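Local structure of putative signal transduction protein with CBS domains (Kribbella flavida, 4NOC) at residues 54-57 with 58-62. The protein is of unknown function but carries a pair of CBS domains, which probably bind an adenosine-type nucleotide or similar small ligand in a signalling role. Sequence-based numbering, arbitrary orientation.
Sequences QVVR and FLVPS
Phe-58 N donates to Gln-54 O at 2.9 Å, an i-to-i+4 backbone bond of helix 52-59. Val-60 N bonds to Val-56 O at 3.1 Å. Between them, Leu-59 N is shared by two weak bonds, to Val-55 O and to Val-56 O. A further weak bond runs from Val-60 N to Arg-57 O. The weak i+3 bonds are consistent with a slightly tighter last turn, just before Val-60 leaves helical phi/psi.

Apolar contacts follow the same spacing. Val-55 and Leu-59 run alongside each other, CG1 of the valine 4.0 Å from CD1 of the leucine. One residue on, Val-56 CG1 and Val-60 CG2 approach more loosely, at 4.3 Å.

A carbon-to-carbonyl approach accompanies the first pair. Leu-59 CG sits beside its own backbone N (chi1 -65°), and this torsion brings CG to 3.2 Å from Val-55 O.

Val-55 also packs on Val-26 and Leu-29 of helix 22-31. Val-55 and Leu-59 both meet Leu-144 of the second subunit. The arrangement is the C-terminal end of a helix of the first CBS domain, one that packs on helix 22-31 and on the second subunit.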
ATOM      1  N   GLN A  54      -8.050   0.995  -6.129  1.00 43.58           N
ATOM      2  CA  GLN A  54      -8.614   1.877  -7.162  1.00 39.94           C
ATOM      3  C   GLN A  54      -9.418   1.075  -8.180  1.00 43.39           C
ATOM      4  O   GLN A  54     -10.409   1.562  -8.757  1.00 44.17           O
ATOM      5  CB  GLN A  54      -7.506   2.687  -7.852  1.00 37.22           C
ATOM      6  CG  GLN A  54      -7.923   3.465  -9.124  1.00 41.70           C
ATOM      7  CD  GLN A  54      -8.992   4.534  -8.886  1.00 44.06           C
ATOM      8  OE1 GLN A  54      -9.208   4.990  -7.765  1.00 44.77           O
ATOM      9  NE2 GLN A  54      -9.663   4.933  -9.958  1.00 47.99           N
ATOM     10  N   VAL A  55      -9.003  -0.171  -8.377  1.00 40.75           N
ATOM     11  CA  VAL A  55      -9.738  -1.075  -9.251  1.00 42.50           C
ATOM     12  C   VAL A  55     -11.077  -1.421  -8.594  1.00 40.49           C
ATOM     13  O   VAL A  55     -12.127  -1.460  -9.250  1.00 39.90           O
ATOM     14  CB  VAL A  55      -8.893  -2.336  -9.587  1.00 38.91           C
ATOM     15  CG1 VAL A  55      -9.694  -3.327 -10.432  1.00 36.23           C
ATOM     16  CG2 VAL A  55      -7.625  -1.915 -10.324  1.00 30.38           C
ATOM     17  N   VAL A  56     -11.035  -1.639  -7.284  1.00 41.60           N
ATOM     18  CA  VAL A  56     -12.250  -1.866  -6.521  1.00 44.31           C
ATOM     19  C   VAL A  56     -13.173  -0.652  -6.619  1.00 40.40           C
ATOM     20  O   VAL A  56     -14.363  -0.811  -6.824  1.00 41.73           O
ATOM     21  CB  VAL A  56     -11.950  -2.195  -5.051  1.00 40.24           C
ATOM     22  CG1 VAL A  56     -13.223  -2.212  -4.244  1.00 43.52           C
ATOM     23  CG2 VAL A  56     -11.248  -3.540  -4.947  1.00 41.65           C
ATOM     24  N   ARG A  57     -12.619   0.551  -6.496  1.00 41.93           N
ATOM     25  CA  ARG A  57     -13.421   1.767  -6.628  1.00 48.81           C
ATOM     26  C   ARG A  57     -14.089   1.805  -7.996  1.00 47.25           C
ATOM     27  O   ARG A  57     -15.278   2.105  -8.103  1.00 46.05           O
ATOM     28  CB  ARG A  57     -12.581   3.035  -6.415  1.00 53.68           C
ATOM     29  CG  ARG A  57     -13.386   4.334  -6.579  1.00 63.46           C
ATOM     30  CD  ARG A  57     -12.701   5.550  -5.940  1.00 72.08           C
ATOM     31  NE  ARG A  57     -13.635   6.670  -5.749  1.00 79.81           N
ATOM     32  CZ  ARG A  57     -13.913   7.240  -4.575  1.00 81.22           C
ATOM     33  NH1 ARG A  57     -13.321   6.824  -3.460  1.00 77.56           N
ATOM     34  NH2 ARG A  57     -14.780   8.243  -4.514  1.00 86.56           N
ATOM     35  N   PHE A  58     -13.322   1.454  -9.026  1.00 44.82           N
ATOM     36  CA  PHE A  58     -13.807   1.488 -10.397  1.00 39.04           C
ATOM     37  C   PHE A  58     -14.956   0.528 -10.616  1.00 41.52           C
ATOM     38  O   PHE A  58     -15.826   0.798 -11.422  1.00 44.06           O
ATOM     39  CB  PHE A  58     -12.680   1.139 -11.381  1.00 36.74           C
ATOM     40  CG  PHE A  58     -13.133   1.095 -12.832  1.00 41.83           C
ATOM     41  CD1 PHE A  58     -13.086   2.239 -13.628  1.00 39.26           C
ATOM     42  CD2 PHE A  58     -13.604  -0.086 -13.395  1.00 39.56           C
ATOM     43  CE1 PHE A  58     -13.495   2.199 -14.957  1.00 41.53           C
ATOM     44  CE2 PHE A  58     -14.032  -0.129 -14.725  1.00 48.74           C
ATOM     45  CZ  PHE A  58     -13.978   1.011 -15.506  1.00 42.82           C
ATOM     46  N   LEU A  59     -14.933  -0.608  -9.927  1.00 45.90           N
ATOM     47  CA  LEU A  59     -15.914  -1.663 -10.162  1.00 44.18           C
ATOM     48  C   LEU A  59     -17.218  -1.438  -9.401  1.00 47.61           C
ATOM     49  O   LEU A  59     -18.274  -1.883  -9.838  1.00 50.80           O
ATOM     50  CB  LEU A  59     -15.332  -3.042  -9.828  1.00 43.56           C
ATOM     51  CG  LEU A  59     -14.169  -3.505 -10.712  1.00 43.44           C
ATOM     52  CD1 LEU A  59     -13.457  -4.707 -10.114  1.00 46.82           C
ATOM     53  CD2 LEU A  59     -14.669  -3.826 -12.111  1.00 46.21           C
ATOM     54  N   VAL A  60     -17.150  -0.748  -8.269  1.00 44.97           N
ATOM     55  CA  VAL A  60     -18.342  -0.530  -7.469  1.00 47.97           C
ATOM     56  C   VAL A  60     -19.001   0.801  -7.815  1.00 49.72           C
ATOM     57  O   VAL A  60     -18.419   1.868  -7.587  1.00 50.59           O
ATOM     58  CB  VAL A  60     -18.044  -0.578  -5.971  1.00 48.61           C
ATOM     59  CG1 VAL A  60     -19.339  -0.506  -5.195  1.00 54.86           C
ATOM     60  CG2 VAL A  60     -17.313  -1.855  -5.634  1.00 47.37           C
ATOM     61  N   PRO A  61     -20.230   0.741  -8.343  1.00 52.20           N
ATOM     62  CA  PRO A  61     -20.910   1.966  -8.770  1.00 54.54           C
ATOM     63  C   PRO A  61     -21.057   2.927  -7.599  1.00 56.41           C
ATOM     64  O   PRO A  61     -21.025   2.504  -6.445  1.00 57.80           O
ATOM     65  CB  PRO A  61     -22.287   1.475  -9.235  1.00 57.53           C
ATOM     66  CG  PRO A  61     -22.154   0.009  -9.445  1.00 56.29           C
ATOM     67  CD  PRO A  61     -21.075  -0.455  -8.489  1.00 53.64           C
ATOM     68  N   SER A  62     -21.214   4.209  -7.900  1.00 67.30           N
ATOM     69  CA  SER A  62     -21.270   5.232  -6.865  1.00 75.06           C
ATOM     70  C   SER A  62     -22.533   5.167  -6.006  1.00 78.91           C
ATOM     71  O   SER A  62     -22.490   5.516  -4.825  1.00 84.06           O
ATOM     72  CB  SER A  62     -21.148   6.613  -7.498  1.00 81.84           C
ATOM     73  OG  SER A  62     -22.102   6.765  -8.535  1.00 88.75           O
TER